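Local atomic coordinates of uncharacterized protein (Cytophaga hutchinsonii, PDB entry 3OMT), a protein that probably binds DNA through a helix-turn-helix domain of the Xre family and is thought to act as the antitoxin of a toxin-antitoxin system. Residues I9-K14 / D45-L50; W26-L31 / T36-W41; T52-A57 / V62-L67. All blocks are in the same frame, centred on the assembly; numbering follows the deposited sequence. Where two conformers were deposited one is given.

Interaction 1 of 3, residues I9-K14 / D45-L50; sequences IFNRLK and DVQPSL
Asn11 and Gln47 meet through a single amide-to-amide hydrogen bond, a polar contact that ties the extended chain leading into helix 13-20 to the loop between helices 35-42 and 50-60. Asn11 ND2 donates to Gln47 OE1 at 2.9 Å. The bond is nearly straight, at 169°, and the acceptor lies close to the Asn11 amide plane, whereas the donor is tilted 24° from the Gln47 carbonyl plane. Asn11 has CG lodged between its backbone N and carbonyl carbon (chi1 80°), and the rotation of the amide about CB-CG turns ND2 to the loop and OD1 back to Leu13 N, which it accepts at 2.9 Å. This is an Asx turn at the start of the helix. The bent Gln47 chain also brings its NE2 obliquely to the Phe10 ring, 3.6 Å from Phe10 CD2. The same NE2 donates to Asn44 OD1, which in addition accepts from the backbone N of Phe10 and of Asn11. Phe10 further makes an edge-to-face stack with Phe54 of the second subunit. Since Asn11 ND2 gives a second bond to Trp41 O, both amides have partners at their oxygen and nitrogen ends, and the rotation of each is fixed: a flipped Asn11 or Gln47 would set like against like.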
loop_
_atom_site.group_PDB
_atom_site.type_symbol
_atom_site.label_atom_id
_atom_site.label_comp_id
_atom_site.label_asym_id
_atom_site.label_seq_id
_atom_site.Cartn_x
_atom_site.Cartn_y
_atom_site.Cartn_z
ATOM N N ILE A 9 8.212 7.522 -6.924
ATOM C CA ILE A 9 7.587 7.947 -5.697
ATOM C C ILE A 9 6.281 7.197 -5.470
ATOM O O ILE A 9 5.363 7.312 -6.258
ATOM C CB ILE A 9 7.328 9.480 -5.693
ATOM C CG1 ILE A 9 8.647 10.263 -5.882
ATOM C CG2 ILE A 9 6.614 9.868 -4.359
ATOM C CD1 ILE A 9 9.733 9.929 -4.810
ATOM N N PHE A 10 6.210 6.453 -4.367
ATOM C CA PHE A 10 5.077 5.606 -4.027
ATOM C C PHE A 10 4.484 5.986 -2.680
ATOM O O PHE A 10 3.244 5.952 -2.506
ATOM C CB PHE A 10 5.493 4.127 -3.988
ATOM C CG PHE A 10 5.994 3.599 -5.296
ATOM C CD1 PHE A 10 5.158 2.896 -6.141
ATOM C CD2 PHE A 10 7.315 3.783 -5.650
ATOM C CE1 PHE A 10 5.631 2.409 -7.349
ATOM C CE2 PHE A 10 7.833 3.241 -6.822
ATOM C CZ PHE A 10 6.973 2.589 -7.696
ATOM N N ASN A 11 5.328 6.348 -1.717
ATOM C CA ASN A 11 4.841 6.704 -0.401
ATOM C C ASN A 11 5.111 8.169 -0.119
ATOM O O ASN A 11 5.996 8.795 -0.728
ATOM C CB ASN A 11 5.377 5.731 0.695
ATOM C CG ASN A 11 6.796 6.043 1.137
ATOM O OD1 ASN A 11 7.038 7.094 1.751
ATOM N ND2 ASN A 11 7.753 5.143 0.823
ATOM N N ARG A 12 4.361 8.694 0.828
ATOM C CA ARG A 12 4.611 10.018 1.368
ATOM C C ARG A 12 4.837 10.002 2.900
ATOM O O ARG A 12 4.445 10.945 3.634
ATOM C CB ARG A 12 3.541 10.987 0.935
ATOM C CG ARG A 12 2.164 10.592 1.257
ATOM C CD ARG A 12 1.090 11.595 0.735
ATOM N NE ARG A 12 1.230 12.947 1.272
ATOM C CZ ARG A 12 0.708 13.375 2.425
ATOM N NH1 ARG A 12 0.001 12.554 3.159
ATOM N NH2 ARG A 12 0.855 14.654 2.821
ATOM N N LEU A 13 5.566 8.986 3.354
ATOM C CA LEU A 13 5.897 8.857 4.764
ATOM C C LEU A 13 6.658 10.053 5.309
ATOM O O LEU A 13 6.328 10.552 6.386
ATOM C CB LEU A 13 6.669 7.588 5.020
ATOM C CG LEU A 13 7.103 7.356 6.473
ATOM C CD1 LEU A 13 5.906 7.346 7.445
ATOM C CD2 LEU A 13 7.896 6.018 6.526
ATOM N N LYS A 14 7.632 10.545 4.556
ATOM C CA LYS A 14 8.438 11.682 5.001
ATOM C C LYS A 14 7.503 12.855 5.317
ATOM O O LYS A 14 7.643 13.510 6.337
ATOM C CB LYS A 14 9.475 12.078 3.953
ATOM C CG LYS A 14 10.352 13.244 4.366
ATOM C CD LYS A 14 11.389 13.577 3.270
ATOM C CE LYS A 14 12.263 14.782 3.644
ATOM N NZ LYS A 14 13.601 14.688 2.997
ATOM N N ASP A 45 13.280 4.565 -1.513
ATOM C CA ASP A 45 14.189 3.538 -2.041
ATOM C C ASP A 45 13.699 2.129 -1.861
ATOM O O ASP A 45 13.926 1.286 -2.734
ATOM C CB ASP A 45 15.545 3.749 -1.445
ATOM C CG ASP A 45 16.240 4.974 -2.036
ATOM O OD1 ASP A 45 16.471 4.996 -3.268
ATOM O OD2 ASP A 45 16.599 5.896 -1.297
ATOM N N VAL A 46 13.047 1.852 -0.731
ATOM C CA VAL A 46 12.473 0.552 -0.457
ATOM C C VAL A 46 11.081 0.854 0.097
ATOM O O VAL A 46 10.912 1.762 0.931
ATOM C CB VAL A 46 13.271 -0.221 0.611
ATOM C CG1 VAL A 46 12.542 -1.565 0.982
ATOM C CG2 VAL A 46 14.666 -0.503 0.116
ATOM N N GLN A 47 10.084 0.121 -0.362
ATOM C CA GLN A 47 8.735 0.330 0.114
ATOM C C GLN A 47 8.407 -0.633 1.243
ATOM O O GLN A 47 8.754 -1.824 1.191
ATOM C CB GLN A 47 7.678 0.170 -1.001
ATOM C CG GLN A 47 7.936 1.056 -2.198
ATOM C CD GLN A 47 7.932 2.523 -1.782
ATOM O OE1 GLN A 47 7.174 2.906 -0.898
ATOM N NE2 GLN A 47 8.778 3.335 -2.411
ATOM N N PRO A 48 7.704 -0.141 2.251
ATOM C CA PRO A 48 7.182 -1.064 3.267
ATOM C C PRO A 48 6.110 -1.968 2.676
ATOM O O PRO A 48 5.494 -1.602 1.698
ATOM C CB PRO A 48 6.559 -0.133 4.309
ATOM C CG PRO A 48 6.442 1.148 3.658
ATOM C CD PRO A 48 7.192 1.225 2.403
ATOM N N SER A 49 5.914 -3.153 3.274
ATOM C CA SER A 49 4.769 -3.973 2.952
ATOM C C SER A 49 3.463 -3.273 3.326
ATOM O O SER A 49 3.426 -2.358 4.138
ATOM C CB SER A 49 4.804 -5.292 3.718
ATOM O OG SER A 49 4.666 -5.097 5.112
ATOM N N LEU A 50 2.372 -3.756 2.766
ATOM C CA LEU A 50 1.091 -3.169 3.101
ATOM C C LEU A 50 0.802 -3.373 4.584
ATOM O O LEU A 50 0.358 -2.431 5.260
ATOM C CB LEU A 50 -0.024 -3.716 2.231
ATOM C CG LEU A 50 -1.394 -3.126 2.496
ATOM C CD1 LEU A 50 -1.345 -1.602 2.207
ATOM C CD2 LEU A 50 -2.408 -3.804 1.548
#

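Interaction 2 of 3, residues W26-L31 / T36-W41; sequences WLTETL and TTVSKW
Trp26 O is gripped twice by one residue of helix 24-30, accepting from Thr30 OG1 at 2.7 Å and from Thr30 N at 2.9 Å, which approach from opposite faces of its carbonyl plane. The next residues of this helix, Leu27 and Thr28, meet Val38 in the contact that sets the two helices of the helix-turn-helix against each other. Helix 35-42, the second of the pair, is probably the one that reads DNA, as in other members of the family. The helical parts 26-30 and 36-41 run at 132°, with axes 9.5 Å apart. Val38 CG1, anti to the backbone N (chi1 170°), reaches across to Leu27 CD2 at 4.1 Å. One turn on, Trp41 presents the edge of its six-membered ring: CZ3 lies 4.2 Å from Leu27 CD2, and Leu31 CD1 comes to the same edge near the ring plane. Leu13 of helix 13-20 packs on both Leu27 and Trp41. Thr28 OG1 has its hydrogen bond with Asn24 O, one turn earlier in its own helix, and all three side-chain carbons of Val38 lie within 3.5 Å of this hydroxyl oxygen, Val38 CB being nearest to Thr28 OG1 at 3.3 Å.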
loop_
_atom_site.group_PDB
_atom_site.type_symbol
_atom_site.label_atom_id
_atom_site.label_comp_id
_atom_site.label_asym_id
_atom_site.label_seq_id
_atom_site.Cartn_x
_atom_site.Cartn_y
_atom_site.Cartn_z
ATOM N N TRP A 26 12.130 8.414 15.855
ATOM C CA TRP A 26 10.905 8.060 16.579
ATOM C C TRP A 26 10.211 6.845 15.965
ATOM O O TRP A 26 9.765 5.927 16.664
ATOM C CB TRP A 26 9.950 9.252 16.584
ATOM C CG TRP A 26 8.709 9.042 17.356
ATOM C CD1 TRP A 26 8.495 9.327 18.683
ATOM C CD2 TRP A 26 7.486 8.477 16.866
ATOM N NE1 TRP A 26 7.202 8.979 19.046
ATOM C CE2 TRP A 26 6.563 8.441 17.963
ATOM C CE3 TRP A 26 7.075 8.029 15.630
ATOM C CZ2 TRP A 26 5.264 7.957 17.838
ATOM C CZ3 TRP A 26 5.728 7.557 15.499
ATOM C CH2 TRP A 26 4.864 7.526 16.603
ATOM N N LEU A 27 10.084 6.840 14.649
ATOM C CA LEU A 27 9.354 5.740 13.984
ATOM C C LEU A 27 10.135 4.451 14.096
ATOM O O LEU A 27 9.578 3.370 14.356
ATOM C CB LEU A 27 9.078 6.094 12.534
ATOM C CG LEU A 27 8.189 5.099 11.767
ATOM C CD1 LEU A 27 6.803 5.123 12.418
ATOM C CD2 LEU A 27 8.149 5.505 10.299
ATOM N N THR A 28 11.446 4.575 13.971
ATOM C CA THR A 28 12.332 3.444 14.057
ATOM C C THR A 28 12.240 2.757 15.426
ATOM O O THR A 28 12.073 1.557 15.517
ATOM C CB THR A 28 13.798 3.878 13.775
ATOM O OG1 THR A 28 13.937 4.436 12.455
ATOM C CG2 THR A 28 14.780 2.691 13.905
ATOM N N GLU A 29 12.295 3.550 16.492
ATOM C CA GLU A 29 12.162 3.021 17.839
ATOM C C GLU A 29 10.750 2.490 18.080
ATOM O O GLU A 29 10.562 1.410 18.638
ATOM C CB GLU A 29 12.552 4.098 18.846
ATOM C CG GLU A 29 13.987 4.437 18.789
ATOM C CD GLU A 29 14.426 5.293 19.988
ATOM O OE1 GLU A 29 13.566 5.979 20.587
ATOM O OE2 GLU A 29 15.633 5.287 20.308
ATOM N N THR A 30 9.737 3.256 17.692
ATOM C CA THR A 30 8.352 2.910 17.992
ATOM C C THR A 30 7.981 1.559 17.390
ATOM O O THR A 30 7.295 0.741 18.025
ATOM C CB THR A 30 7.392 4.030 17.509
ATOM O OG1 THR A 30 7.705 5.214 18.257
ATOM C CG2 THR A 30 5.928 3.665 17.741
ATOM N N LEU A 31 8.422 1.328 16.165
ATOM C CA LEU A 31 8.109 0.080 15.459
ATOM C C LEU A 31 9.143 -1.017 15.676
ATOM O O LEU A 31 9.014 -2.080 15.089
ATOM C CB LEU A 31 7.916 0.323 13.931
ATOM C CG LEU A 31 6.772 1.247 13.549
ATOM C CD1 LEU A 31 6.679 1.352 12.012
ATOM C CD2 LEU A 31 5.460 0.746 14.159
ATOM N N THR A 36 18.173 1.720 8.996
ATOM C CA THR A 36 18.295 1.874 7.544
ATOM C C THR A 36 16.990 1.531 6.808
ATOM O O THR A 36 16.649 2.118 5.756
ATOM C CB THR A 36 19.441 1.043 6.987
ATOM O OG1 THR A 36 20.641 1.361 7.681
ATOM C CG2 THR A 36 19.639 1.388 5.584
ATOM N N THR A 37 16.267 0.572 7.354
ATOM C CA THR A 37 14.973 0.172 6.812
ATOM C C THR A 37 14.030 1.383 6.750
ATOM O O THR A 37 13.420 1.672 5.705
ATOM C CB THR A 37 14.364 -0.900 7.681
ATOM O OG1 THR A 37 15.204 -2.061 7.645
ATOM C CG2 THR A 37 12.927 -1.241 7.251
ATOM N N VAL A 38 13.937 2.095 7.862
ATOM C CA VAL A 38 13.064 3.272 7.946
ATOM C C VAL A 38 13.549 4.393 7.046
ATOM O O VAL A 38 12.776 5.046 6.351
ATOM C CB VAL A 38 12.868 3.731 9.414
ATOM C CG1 VAL A 38 12.184 5.068 9.476
ATOM C CG2 VAL A 38 12.150 2.638 10.189
ATOM N N SER A 39 14.859 4.597 7.012
ATOM C CA SER A 39 15.417 5.618 6.157
ATOM C C SER A 39 15.060 5.410 4.678
ATOM O O SER A 39 14.699 6.375 3.973
ATOM C CB SER A 39 16.943 5.662 6.317
ATOM O OG SER A 39 17.469 6.719 5.532
ATOM N N LYS A 40 15.157 4.168 4.220
ATOM C CA LYS A 40 14.924 3.843 2.824
ATOM C C LYS A 40 13.429 3.939 2.494
ATOM O O LYS A 40 13.056 4.227 1.355
ATOM C CB LYS A 40 15.489 2.455 2.522
ATOM C CG LYS A 40 17.000 2.549 2.482
ATOM C CD LYS A 40 17.666 1.322 1.946
ATOM C CE LYS A 40 19.183 1.495 1.953
ATOM N NZ LYS A 40 19.676 2.623 1.095
ATOM N N TRP A 41 12.569 3.708 3.484
ATOM C CA TRP A 41 11.154 3.991 3.227
ATOM C C TRP A 41 11.007 5.502 2.900
ATOM O O TRP A 41 10.328 5.911 1.940
ATOM C CB TRP A 41 10.264 3.714 4.431
ATOM C CG TRP A 41 10.180 2.315 4.898
ATOM C CD1 TRP A 41 10.467 1.172 4.199
ATOM C CD2 TRP A 41 9.753 1.900 6.193
ATOM N NE1 TRP A 41 10.236 0.064 4.995
ATOM C CE2 TRP A 41 9.818 0.484 6.223
ATOM C CE3 TRP A 41 9.339 2.590 7.350
ATOM C CZ2 TRP A 41 9.489 -0.262 7.360
ATOM C CZ3 TRP A 41 8.991 1.812 8.492
ATOM C CH2 TRP A 41 9.071 0.408 8.467
#

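Interaction 3 of 3, residues T52-A57 / V62-L67; sequences TLFDIA and VDVREL
One backbone hydrogen bond joins the two segments: Val62 N donates to Ala57 O at 3.1 Å, 166° at the hydrogen, bringing the chain back past the last turns of helix 50-60. The remaining contact is apolar and centres on Ala57, whose small CB lets the returning backbone come very close: Ala57 CB stands 3.5 Å from Val64 CA, tighter than usual for two carbons. Leu67 packs beside it. Its CD1 touches Ile56 CG2 at 3.7 Å and Ala57 CB at 3.8 Å, while Leu53 and Leu67 lie side by side, running opposite ways, with Leu53 CD2 4.1 Å from Leu67 CD1. A CH-pi contact adds to this, with Val64 CG1, set between its backbone N and carbonyl carbon (chi1 66°), over one face of Phe54, 4.0 Å from the ring centroid and 19° off the normal. Val64 CG2 lies over the same ring, near CD2. Among local polar bonds, Asp63 OD1 accepts Arg65 N to make an Asx turn, and Asp63 OD2 bonds Ser70 OG of the second subunit. The segment 62-67 folds back along helix 50-60, with Val62 and Leu67 resting on Val16 of helix 13-20 and Ile56 facing Trp41 of helix 35-42.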
loop_
_atom_site.group_PDB
_atom_site.type_symbol
_atom_site.label_atom_id
_atom_site.label_comp_id
_atom_site.label_asym_id
_atom_site.label_seq_id
_atom_site.Cartn_x
_atom_site.Cartn_y
_atom_site.Cartn_z
ATOM N N THR A 52 2.958 -3.509 7.004
ATOM C CA THR A 52 3.778 -2.550 7.728
ATOM C C THR A 52 3.180 -1.142 7.645
ATOM O O THR A 52 3.208 -0.362 8.613
ATOM C CB THR A 52 5.218 -2.601 7.208
ATOM O OG1 THR A 52 5.701 -3.930 7.500
ATOM C CG2 THR A 52 6.145 -1.554 7.914
ATOM N N LEU A 53 2.644 -0.802 6.475
ATOM C CA LEU A 53 2.014 0.511 6.322
ATOM C C LEU A 53 0.889 0.694 7.352
ATOM O O LEU A 53 0.726 1.763 7.916
ATOM C CB LEU A 53 1.464 0.715 4.916
ATOM C CG LEU A 53 2.426 1.086 3.792
ATOM C CD1 LEU A 53 1.801 0.941 2.405
ATOM C CD2 LEU A 53 3.047 2.472 3.994
ATOM N N PHE A 54 0.113 -0.357 7.606
ATOM C CA PHE A 54 -0.966 -0.256 8.597
ATOM C C PHE A 54 -0.364 -0.002 10.010
ATOM O O PHE A 54 -0.908 0.790 10.775
ATOM C CB PHE A 54 -1.877 -1.498 8.598
ATOM C CG PHE A 54 -2.959 -1.475 7.540
ATOM C CD1 PHE A 54 -4.295 -1.314 7.888
ATOM C CD2 PHE A 54 -2.632 -1.586 6.209
ATOM C CE1 PHE A 54 -5.291 -1.274 6.941
ATOM C CE2 PHE A 54 -3.598 -1.536 5.251
ATOM C CZ PHE A 54 -4.948 -1.401 5.601
ATOM N N ASP A 55 0.740 -0.661 10.331
ATOM C CA ASP A 55 1.458 -0.466 11.610
ATOM C C ASP A 55 1.974 0.976 11.743
ATOM O O ASP A 55 1.819 1.587 12.780
ATOM C CB ASP A 55 2.627 -1.431 11.710
ATOM C CG ASP A 55 2.210 -2.857 11.998
ATOM O OD1 ASP A 55 1.042 -3.123 12.382
ATOM O OD2 ASP A 55 3.098 -3.725 11.843
ATOM N N ILE A 56 2.536 1.522 10.656
ATOM C CA ILE A 56 2.994 2.905 10.609
ATOM C C ILE A 56 1.814 3.851 10.854
ATOM O O ILE A 56 1.923 4.811 11.634
ATOM C CB ILE A 56 3.686 3.244 9.297
ATOM C CG1 ILE A 56 4.966 2.378 9.070
ATOM C CG2 ILE A 56 3.999 4.731 9.221
ATOM C CD1 ILE A 56 5.489 2.366 7.624
ATOM N N ALA A 57 0.694 3.597 10.174
ATOM C CA ALA A 57 -0.487 4.457 10.225
ATOM C C ALA A 57 -1.041 4.453 11.652
ATOM O O ALA A 57 -1.440 5.475 12.190
ATOM C CB ALA A 57 -1.514 3.952 9.264
ATOM N N VAL A 62 -2.951 8.156 11.775
ATOM C CA VAL A 62 -3.442 8.662 10.512
ATOM C C VAL A 62 -4.070 7.507 9.763
ATOM O O VAL A 62 -3.748 6.340 9.991
ATOM C CB VAL A 62 -2.290 9.305 9.612
ATOM C CG1 VAL A 62 -1.681 10.465 10.323
ATOM C CG2 VAL A 62 -1.228 8.259 9.181
ATOM N N ASP A 63 -4.956 7.843 8.832
ATOM C CA ASP A 63 -5.499 6.865 7.911
ATOM C C ASP A 63 -4.323 6.357 7.080
ATOM O O ASP A 63 -3.551 7.135 6.545
ATOM C CB ASP A 63 -6.543 7.567 7.026
ATOM C CG ASP A 63 -7.248 6.663 6.052
ATOM O OD1 ASP A 63 -6.863 5.552 5.820
ATOM O OD2 ASP A 63 -8.255 7.143 5.471
ATOM N N VAL A 64 -4.190 5.048 7.006
ATOM C CA VAL A 64 -3.145 4.396 6.225
ATOM C C VAL A 64 -3.112 4.938 4.786
ATOM O O VAL A 64 -2.037 5.049 4.173
ATOM C CB VAL A 64 -3.317 2.858 6.279
ATOM C CG1 VAL A 64 -4.642 2.398 5.558
ATOM C CG2 VAL A 64 -2.077 2.142 5.667
ATOM N N ARG A 65 -4.271 5.315 4.259
ATOM C CA ARG A 65 -4.320 5.817 2.871
ATOM C C ARG A 65 -3.449 7.066 2.684
ATOM O O ARG A 65 -2.936 7.321 1.550
ATOM C CB ARG A 65 -5.738 6.127 2.470
ATOM C CG ARG A 65 -6.595 4.888 2.250
ATOM C CD ARG A 65 -7.997 5.228 1.859
ATOM N NE ARG A 65 -8.739 4.000 1.540
ATOM C CZ ARG A 65 -10.008 3.997 1.104
ATOM N NH1 ARG A 65 -10.715 5.136 1.009
ATOM N NH2 ARG A 65 -10.568 2.854 0.777
ATOM N N GLU A 66 -3.285 7.865 3.748
ATOM C CA GLU A 66 -2.500 9.087 3.641
ATOM C C GLU A 66 -0.992 8.825 3.489
ATOM O O GLU A 66 -0.257 9.726 3.126
ATOM C CB GLU A 66 -2.750 9.997 4.875
ATOM C CG GLU A 66 -4.178 10.474 4.908
ATOM C CD GLU A 66 -4.458 11.406 6.057
ATOM O OE1 GLU A 66 -3.490 11.965 6.624
ATOM O OE2 GLU A 66 -5.663 11.590 6.374
ATOM N N LEU A 67 -0.531 7.597 3.782
ATOM C CA LEU A 67 0.889 7.274 3.668
ATOM C C LEU A 67 1.289 7.021 2.231
ATOM O O LEU A 67 2.461 6.943 1.949
ATOM C CB LEU A 67 1.211 6.054 4.492
ATOM C CG LEU A 67 1.046 6.173 6.019
ATOM C CD1 LEU A 67 1.252 4.832 6.757
ATOM C CD2 LEU A 67 1.908 7.329 6.567
#

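The three contacts lie at different places in a small all-helical domain and meet one another pairwise. Interactions 1 and 2 have centres about 12 Å apart and share the exit of helix 35-42, where Asp45 N lies 2.9 Å from Lys40 O, probably bonded. Interactions 1 and 3, about 10 Å apart, meet where Arg12 N probably bonds Leu67 O at 2.8 Å, and Pro48 packs on Leu53. Interactions 2 and 3 are about 14 Å apart yet join in the core, with Trp41 CZ3 3.7 Å from Ile56 CD1. The second subunit reaches interactions 1 and 3 but not interaction 2, consistent with a dimer interface set apart from the probable DNA-reading helix pair.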